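Side-chain contacts in NanU sialic acid binding protein (Bacteroides fragilis, PDB 4L7T), which binds sialic acid with high affinity at the bacterial outer membrane, as a SusD-family protein that probably works together with the outer-membrane partner NanO: residues Cys50-Asn53 with Phe54-Leu57; Gln76-Glu79 with Arg80-Phe83; Gly98-Lys101 with Val102-Gln105; Asp283-Arg286 with Gln287-Pro291. All coordinates share one frame; numbering follows the deposited sequence.

How the interactions relate
Interaction 1, buried with its centre about 7 Å from the centre of the chain, touches the other three. Its Cys50, Phe54 and Leu57 pack on Met99 and Val102 of interaction 3, with the centres about 14 Å apart. Phe52 and Phe55 lean on Arg284, Asn288 and Leu289 of interaction 4, about 13 Å between centres, and Leu56 CD2 meets Leu81 CD2 of interaction 2, methyl to methyl, at 3.9 Å. Interactions 2 and 4 also meet, through Met78 and Asn288, whereas interaction 3 is separate from both, its centre about 26 Å from that of interaction 2. The bound sodium ion, held by Thr483 and Thr486, lies about 11 Å from the side chain of Phe83.

Interaction 1 (Cys50-Asn53 with Phe54-Leu57); sequences CSFN and FFLL
The Phe54 ring folds back over Cys50, one helical turn earlier, at the start of helix 51-58. Phe54 CB sits 3.5 Å from Ser51 O, and with CG turned beside the backbone N (chi1 -61°) the ring is sent back toward the beginning of the helix. Phe54 CG then passes 3.4 Å from Cys50 O, which lies over one ring face. Along one side CD2 reaches Ser51 CA; along the other, CE1 approaches Cys50 CB. At the far end Phe54 CZ comes to 3.7 Å from the same Cys50 CB, which makes a CH-pi contact on the face that also carries the carbonyl oxygen. Beyond these two segments the ring stacks with His141 and meets Tyr137 edge-to-face, both on helix 121-146.

A second CH-pi pair forms on another side of the helix. Leu56 CD1 stands over a face of Phe52, 4.0 Å from the ring centroid, and CE2 of that ring is the atom it approaches most closely, at 3.5 Å. Phe52 has its CG anti to the backbone N (chi1 -179°), which brings the end of the ring near the leucine one turn later. Asn53 OD1 adds a contact of 3.8 Å with Leu56 CD1, while its ND2 is bonded to Ala97 O.

Successive backbone bonds of the alpha-helical pattern join the segments, from Phe54 N to Cys50 O (2.9 Å) through Leu57 N to Asn53 O (2.7 Å). Cys50 O is therefore satisfied by an N-H while its flank rests under an aromatic face, and the side chains themselves meet chiefly through dispersion and weak C-H to pi attraction.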
# COMPACT_ATOMS: atom_id res chain seq x y z
N CYS A 50 5.78 4.01 -9.65
CA CYS A 50 6.07 4.36 -8.27
C CYS A 50 5.55 3.30 -7.32
O CYS A 50 5.67 3.44 -6.09
CB CYS A 50 5.46 5.71 -7.91
SG CYS A 50 6.05 7.22 -8.75
N SER A 51 5.01 2.22 -7.85
CA SER A 51 4.32 1.23 -7.01
C SER A 51 5.21 0.44 -6.02
O SER A 51 4.81 0.21 -4.89
CB SER A 51 3.41 0.31 -7.81
OG SER A 51 4.13 -0.52 -8.71
N PHE A 52 6.42 0.09 -6.43
CA PHE A 52 7.35 -0.57 -5.46
C PHE A 52 7.60 0.41 -4.33
O PHE A 52 7.64 -0.01 -3.18
CB PHE A 52 8.66 -0.81 -6.18
CG PHE A 52 9.71 -1.52 -5.32
CD1 PHE A 52 9.40 -2.63 -4.53
CD2 PHE A 52 11.03 -1.03 -5.35
CE1 PHE A 52 10.37 -3.23 -3.70
CE2 PHE A 52 11.99 -1.61 -4.53
CZ PHE A 52 11.67 -2.75 -3.77
N ASN A 53 7.80 1.69 -4.65
CA ASN A 53 8.05 2.77 -3.64
C ASN A 53 6.86 2.99 -2.70
O ASN A 53 7.05 3.15 -1.49
CB ASN A 53 8.51 4.06 -4.26
CG ASN A 53 9.97 3.98 -4.72
OD1 ASN A 53 10.75 3.23 -4.14
ND2 ASN A 53 10.32 4.74 -5.73
N PHE A 54 5.63 2.90 -3.24
CA PHE A 54 4.43 2.92 -2.34
C PHE A 54 4.56 1.81 -1.29
O PHE A 54 4.29 2.06 -0.14
CB PHE A 54 3.11 2.76 -3.13
CG PHE A 54 2.84 3.89 -4.17
CD1 PHE A 54 3.34 5.16 -4.00
CD2 PHE A 54 2.06 3.63 -5.27
CE1 PHE A 54 3.07 6.19 -4.94
CE2 PHE A 54 1.83 4.67 -6.23
CZ PHE A 54 2.30 5.91 -6.03
N PHE A 55 4.93 0.57 -1.64
CA PHE A 55 5.08 -0.47 -0.68
C PHE A 55 6.21 -0.16 0.30
O PHE A 55 6.05 -0.31 1.53
CB PHE A 55 5.45 -1.76 -1.43
CG PHE A 55 5.86 -2.89 -0.56
CD1 PHE A 55 4.96 -3.51 0.32
CD2 PHE A 55 7.22 -3.22 -0.50
CE1 PHE A 55 5.43 -4.47 1.16
CE2 PHE A 55 7.68 -4.24 0.31
CZ PHE A 55 6.83 -4.86 1.15
N LEU A 56 7.35 0.29 -0.25
CA LEU A 56 8.52 0.54 0.66
C LEU A 56 8.21 1.67 1.63
O LEU A 56 8.65 1.61 2.79
CB LEU A 56 9.78 0.95 -0.18
CG LEU A 56 10.42 -0.13 -1.03
CD1 LEU A 56 11.70 0.43 -1.68
CD2 LEU A 56 10.73 -1.45 -0.25
N LEU A 57 7.50 2.70 1.18
CA LEU A 57 7.15 3.79 2.09
C LEU A 57 6.15 3.31 3.19
O LEU A 57 6.15 3.84 4.28
CB LEU A 57 6.55 4.97 1.31
CG LEU A 57 7.60 5.68 0.38
CD1 LEU A 57 6.80 6.67 -0.45
CD2 LEU A 57 8.67 6.40 1.25

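Interaction 2 (Gln76-Glu79 with Arg80-Phe83); sequences QGME and RLPF
Glu79 lays its aliphatic stem across the Phe83 ring: CB stands over one face, 4.0 Å from the ring centroid, and CG comes to 3.6 Å from Phe83 CE2. Next to it Glu79 and Arg80 run side by side in the same direction. Glu79 OE2 lies 4.5 Å from Arg80 NE and well off the guanidinium plane, so any attraction is probably one of charge alone, with no N-H aimed at the oxygen. The arginine, extended from CG to NE, brings Arg80 NH1 to 3.6 Å from Gly77 CA. On another side of the turn Met78 SD meets Leu81 CD2 at 4.1 Å.

These groups are set in place by a second layer of bonds. Glu79 CG occupies the crowded position between backbone N and carbonyl carbon (chi1 78°), and the chain bends again at CG, so that the carboxylate curls back to the loop. There Glu79 OE1 uses its syn lone pair to accept Gly77 N at 2.9 Å and is bonded as well to Thr75 OG1. A water at the edge of the guanidinium accepts from Arg80 NH1 at 2.9 Å and gives a weak bond to Gln76 O. Beneath the side chains the backbone forms a type I beta turn from Gly77 to Arg80, closed by Arg80 N to Gly77 O (3.0 Å). Gly77 enters it with a positive phi of 107°, a conformation suited to glycine.

The turn leads into the short, weakly bonded helix 80-83, whose Leu81 packs on Leu56 of helix 51-58, while Met78 touches Asn288 of helix 284-289 and Leu322 in the loop beside strand 323-324.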
# COMPACT_ATOMS: atom_id res chain seq x y z
N GLN A 76 22.04 -6.95 1.38
CA GLN A 76 22.58 -5.93 0.43
C GLN A 76 22.01 -4.55 0.63
O GLN A 76 21.89 -3.78 -0.32
CB GLN A 76 22.46 -6.39 -1.01
CG GLN A 76 23.28 -7.65 -1.26
CD GLN A 76 23.08 -8.22 -2.65
OE1 GLN A 76 22.22 -7.80 -3.41
NE2 GLN A 76 23.93 -9.17 -3.00
N GLY A 77 21.69 -4.20 1.89
CA GLY A 77 21.19 -2.82 2.20
C GLY A 77 19.70 -2.77 2.51
O GLY A 77 19.25 -1.82 3.16
N MET A 78 18.96 -3.78 2.09
CA MET A 78 17.52 -3.77 2.36
C MET A 78 17.23 -3.84 3.88
O MET A 78 16.21 -3.31 4.34
CB MET A 78 16.80 -4.87 1.60
CG MET A 78 15.32 -4.89 1.84
SD MET A 78 14.59 -3.44 0.92
CE MET A 78 15.88 -3.19 -0.45
N GLU A 79 18.11 -4.49 4.65
CA GLU A 79 17.96 -4.49 6.11
C GLU A 79 17.90 -3.13 6.74
O GLU A 79 17.36 -3.01 7.87
CB GLU A 79 19.08 -5.35 6.76
CG GLU A 79 20.49 -4.70 6.87
CD GLU A 79 21.18 -4.41 5.54
OE1 GLU A 79 20.87 -5.10 4.54
OE2 GLU A 79 22.06 -3.49 5.52
N ARG A 80 18.38 -2.11 6.03
CA ARG A 80 18.29 -0.75 6.59
C ARG A 80 16.86 -0.28 6.86
O ARG A 80 16.62 0.58 7.75
CB ARG A 80 19.08 0.29 5.77
CG ARG A 80 20.59 0.01 5.69
CD ARG A 80 21.34 1.25 5.18
NE ARG A 80 22.77 0.90 5.11
CZ ARG A 80 23.38 0.41 4.01
NH1 ARG A 80 22.80 0.38 2.80
NH2 ARG A 80 24.65 0.04 4.11
N LEU A 81 15.91 -0.87 6.13
CA LEU A 81 14.50 -0.51 6.38
C LEU A 81 14.00 -1.09 7.72
O LEU A 81 13.65 -0.26 8.61
CB LEU A 81 13.59 -0.82 5.15
CG LEU A 81 13.80 0.18 3.98
CD1 LEU A 81 15.20 0.57 3.42
CD2 LEU A 81 12.85 -0.29 2.84
N PRO A 82 13.95 -2.45 7.89
CA PRO A 82 13.49 -2.96 9.21
C PRO A 82 14.37 -2.54 10.38
O PRO A 82 13.86 -2.37 11.50
CB PRO A 82 13.45 -4.50 9.10
CG PRO A 82 14.32 -4.77 7.79
CD PRO A 82 14.18 -3.56 6.90
N PHE A 83 15.64 -2.30 10.10
CA PHE A 83 16.53 -1.85 11.23
C PHE A 83 16.49 -0.35 11.45
O PHE A 83 17.09 0.10 12.44
CB PHE A 83 18.02 -2.25 10.99
CG PHE A 83 18.29 -3.73 10.85
CD1 PHE A 83 17.34 -4.73 11.20
CD2 PHE A 83 19.54 -4.17 10.39
CE1 PHE A 83 17.65 -6.14 11.06
CE2 PHE A 83 19.85 -5.55 10.27
CZ PHE A 83 18.91 -6.55 10.59
O HOH W 1 23.89 -1.06 0.51

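Interaction 3 (Gly98-Lys101 with Val102-Gln105); sequences GMYK and VINQ
Tyr100 and Ile103 lie side by side and point the same way, with Tyr100 CD1 4.0 Å from Ile103 CD1. This side of the first turns of helix 99-115 is well knit. Ile103 N gives a nearly straight bond of 3.0 Å to Met99 O (168° at the hydrogen); the same oxygen lies 3.4 Å from Val102 CB and takes a weak second bond from Val102 N. Asn104 N follows with a bond of 2.9 Å to Tyr100 O.

One residue further on the helix is slacker. Gln105 N reaches Lys101 O only weakly, at 3.5 Å, and a water gives that carbonyl a shorter bond of 2.9 Å. The water in turn accepts from Asn104 ND2 and from Gln105 NE2, the latter at 2.9 Å, and so ties both amides to the backbone. A bend at CG of Gln105 (chi2 -76°) folds its amide toward the water. Asn104 ND2 has a second acceptor, Thr156 O, and Tyr100 OH is bonded to Ile150 O.

Within the helical fold of this SusD-family protein, Met99, Val102 and Ile103 pack on helix 121-146, Met99 also meets helix 51-58, and Lys101 and Gln105 rest on helix 33-48.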
# COMPACT_ATOMS: atom_id res chain seq x y z
N GLY A 98 10.59 9.15 -6.92
CA GLY A 98 10.25 9.30 -8.35
C GLY A 98 8.91 10.00 -8.52
O GLY A 98 8.40 10.06 -9.66
N MET A 99 8.35 10.54 -7.46
CA MET A 99 6.96 11.08 -7.52
C MET A 99 6.79 12.37 -8.33
O MET A 99 5.76 12.56 -8.97
CB MET A 99 6.32 11.21 -6.14
CG MET A 99 6.09 9.84 -5.56
SD MET A 99 5.14 9.87 -4.03
CE MET A 99 5.21 8.13 -3.81
N TYR A 100 7.84 13.19 -8.37
CA TYR A 100 7.72 14.51 -9.01
C TYR A 100 7.57 14.42 -10.52
O TYR A 100 6.95 15.30 -11.11
CB TYR A 100 8.85 15.47 -8.57
CG TYR A 100 8.60 16.08 -7.22
CD1 TYR A 100 7.61 17.03 -7.00
CD2 TYR A 100 9.35 15.64 -6.08
CE1 TYR A 100 7.40 17.56 -5.76
CE2 TYR A 100 9.13 16.14 -4.84
CZ TYR A 100 8.17 17.10 -4.65
OH TYR A 100 7.92 17.71 -3.43
N LYS A 101 8.13 13.37 -11.11
CA LYS A 101 8.01 13.14 -12.53
C LYS A 101 6.52 12.91 -12.85
O LYS A 101 6.03 13.39 -13.91
CB LYS A 101 8.81 11.92 -12.93
CG LYS A 101 8.59 11.44 -14.38
CD LYS A 101 9.64 10.43 -14.80
CE LYS A 101 9.09 9.25 -15.61
NZ LYS A 101 9.38 9.34 -17.11
N VAL A 102 5.83 12.17 -11.96
CA VAL A 102 4.39 11.86 -12.16
C VAL A 102 3.57 13.08 -11.97
O VAL A 102 2.69 13.37 -12.84
CB VAL A 102 3.90 10.74 -11.21
CG1 VAL A 102 2.46 10.34 -11.61
CG2 VAL A 102 4.84 9.54 -11.35
N ILE A 103 3.83 13.84 -10.90
CA ILE A 103 3.16 15.07 -10.57
C ILE A 103 3.30 16.07 -11.76
O ILE A 103 2.34 16.69 -12.15
CB ILE A 103 3.70 15.68 -9.27
CG1 ILE A 103 3.18 14.89 -8.02
CG2 ILE A 103 3.35 17.18 -9.07
CD1 ILE A 103 4.09 15.16 -6.78
N ASN A 104 4.52 16.20 -12.30
CA ASN A 104 4.66 17.16 -13.44
C ASN A 104 3.70 16.88 -14.59
O ASN A 104 3.10 17.82 -15.12
CB ASN A 104 6.11 17.12 -13.95
CG ASN A 104 6.44 18.28 -14.91
OD1 ASN A 104 6.11 19.42 -14.67
ND2 ASN A 104 7.14 17.96 -15.94
N GLN A 105 3.55 15.62 -14.93
CA GLN A 105 2.67 15.21 -16.03
C GLN A 105 1.19 15.36 -15.70
O GLN A 105 0.35 15.69 -16.56
CB GLN A 105 2.90 13.80 -16.43
CG GLN A 105 4.38 13.52 -16.83
CD GLN A 105 4.71 14.05 -18.17
OE1 GLN A 105 4.00 13.75 -19.14
NE2 GLN A 105 5.85 14.80 -18.27
O HOH W 2 7.55 14.84 -15.95

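Interaction 4 (Asp283-Arg286 with Gln287-Pro291); sequences DRFR and QNLVP
Leu289 and Val290 approach the Phe285 ring from its two flanks, each crossing it at about a right angle. Leu289 CD1 comes to 3.7 Å from Phe285 CE1, and Val290 CG2 presses closer, to 3.3 Å from Phe285 CE2. With CG anti to the backbone N (chi1 177°), the ring is carried forward to these later residues; Trp281 and Tyr366 add edge-to-face contacts.

The backbone beneath is the short, weakly bonded helix 284-289, which mixes alpha and 3-10 bonding near its end. Phe285 O accepts both Leu289 N, at 3.0 Å, and Asn288 N, which comes in from above the carbonyl plane at 3.2 Å. In the same turn Asn288 directs its side chain back to the main chain: Asn288 ND2, with the acceptor close to its amide plane, donates to a lone pair of Arg284 O at 2.9 Å.

Asp283 and Arg286 face each other edge to edge in a side-on salt bridge. Arg286 NE binds Asp283 OD1 at 2.9 Å in a nearly straight bond (171°), and Arg286 NH2 binds Asp283 OD2 at 3.0 Å, so the paired bonds fix the guanidinium's rotation. Its remaining nitrogen, NH1, donates to Asn317 O.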
# COMPACT_ATOMS: atom_id res chain seq x y z
N ASP A 283 9.53 -5.86 -11.39
CA ASP A 283 10.26 -7.07 -11.06
C ASP A 283 10.85 -7.04 -9.65
O ASP A 283 11.45 -8.04 -9.23
CB ASP A 283 11.41 -7.31 -12.10
CG ASP A 283 11.94 -8.66 -12.09
OD1 ASP A 283 11.15 -9.58 -12.07
OD2 ASP A 283 13.22 -8.78 -12.17
N ARG A 284 10.57 -6.00 -8.88
CA ARG A 284 11.12 -5.99 -7.51
C ARG A 284 10.33 -6.75 -6.45
O ARG A 284 10.81 -7.00 -5.34
CB ARG A 284 11.41 -4.59 -7.15
CG ARG A 284 12.56 -4.13 -8.02
CD ARG A 284 12.66 -2.69 -8.17
NE ARG A 284 11.44 -2.02 -8.67
CZ ARG A 284 11.39 -0.69 -8.87
NH1 ARG A 284 12.49 0.04 -8.63
NH2 ARG A 284 10.28 -0.10 -9.32
N PHE A 285 9.10 -7.18 -6.75
CA PHE A 285 8.55 -8.15 -5.90
C PHE A 285 9.35 -9.50 -6.00
O PHE A 285 9.74 -10.14 -4.96
CB PHE A 285 7.02 -8.38 -6.22
CG PHE A 285 6.40 -9.50 -5.36
CD1 PHE A 285 6.06 -9.31 -4.00
CD2 PHE A 285 6.15 -10.79 -5.88
CE1 PHE A 285 5.49 -10.35 -3.23
CE2 PHE A 285 5.62 -11.84 -5.11
CZ PHE A 285 5.25 -11.62 -3.77
N ARG A 286 9.53 -9.99 -7.24
CA ARG A 286 10.30 -11.19 -7.41
C ARG A 286 11.70 -11.10 -6.78
O ARG A 286 12.13 -12.04 -6.12
CB ARG A 286 10.46 -11.47 -8.92
CG ARG A 286 10.93 -12.91 -9.20
CD ARG A 286 11.32 -13.20 -10.72
NE ARG A 286 12.22 -12.19 -11.23
CZ ARG A 286 13.56 -12.39 -11.20
NH1 ARG A 286 14.01 -13.49 -10.70
NH2 ARG A 286 14.40 -11.46 -11.61
N GLN A 287 12.35 -9.96 -6.99
CA GLN A 287 13.77 -9.74 -6.57
C GLN A 287 13.90 -9.57 -5.03
O GLN A 287 15.03 -9.61 -4.55
CB GLN A 287 14.29 -8.49 -7.23
CG GLN A 287 14.66 -8.61 -8.71
CD GLN A 287 15.11 -7.26 -9.26
OE1 GLN A 287 14.87 -6.95 -10.42
NE2 GLN A 287 15.75 -6.45 -8.43
N ASN A 288 12.80 -9.41 -4.25
CA ASN A 288 12.91 -9.20 -2.77
C ASN A 288 12.17 -10.17 -1.88
O ASN A 288 12.48 -10.35 -0.68
CB ASN A 288 12.46 -7.79 -2.40
CG ASN A 288 13.45 -6.74 -2.86
OD1 ASN A 288 14.52 -6.56 -2.25
ND2 ASN A 288 13.13 -6.04 -3.95
N LEU A 289 11.06 -10.75 -2.38
CA LEU A 289 10.15 -11.47 -1.52
C LEU A 289 9.80 -12.87 -2.02
O LEU A 289 9.02 -13.60 -1.38
CB LEU A 289 8.83 -10.64 -1.46
CG LEU A 289 8.86 -9.43 -0.50
CD1 LEU A 289 7.43 -8.70 -0.48
CD2 LEU A 289 9.31 -9.70 0.91
N VAL A 290 10.42 -13.29 -3.13
CA VAL A 290 10.12 -14.61 -3.71
C VAL A 290 11.37 -15.47 -3.51
O VAL A 290 12.43 -15.04 -3.89
CB VAL A 290 9.75 -14.48 -5.22
CG1 VAL A 290 9.56 -15.92 -5.85
CG2 VAL A 290 8.40 -13.57 -5.31
N PRO A 291 11.21 -16.68 -2.97
CA PRO A 291 12.40 -17.55 -2.79
C PRO A 291 13.04 -18.04 -4.12
O PRO A 291 12.45 -18.02 -5.20
CB PRO A 291 11.90 -18.69 -1.94
CG PRO A 291 10.40 -18.79 -2.29
CD PRO A 291 9.96 -17.37 -2.56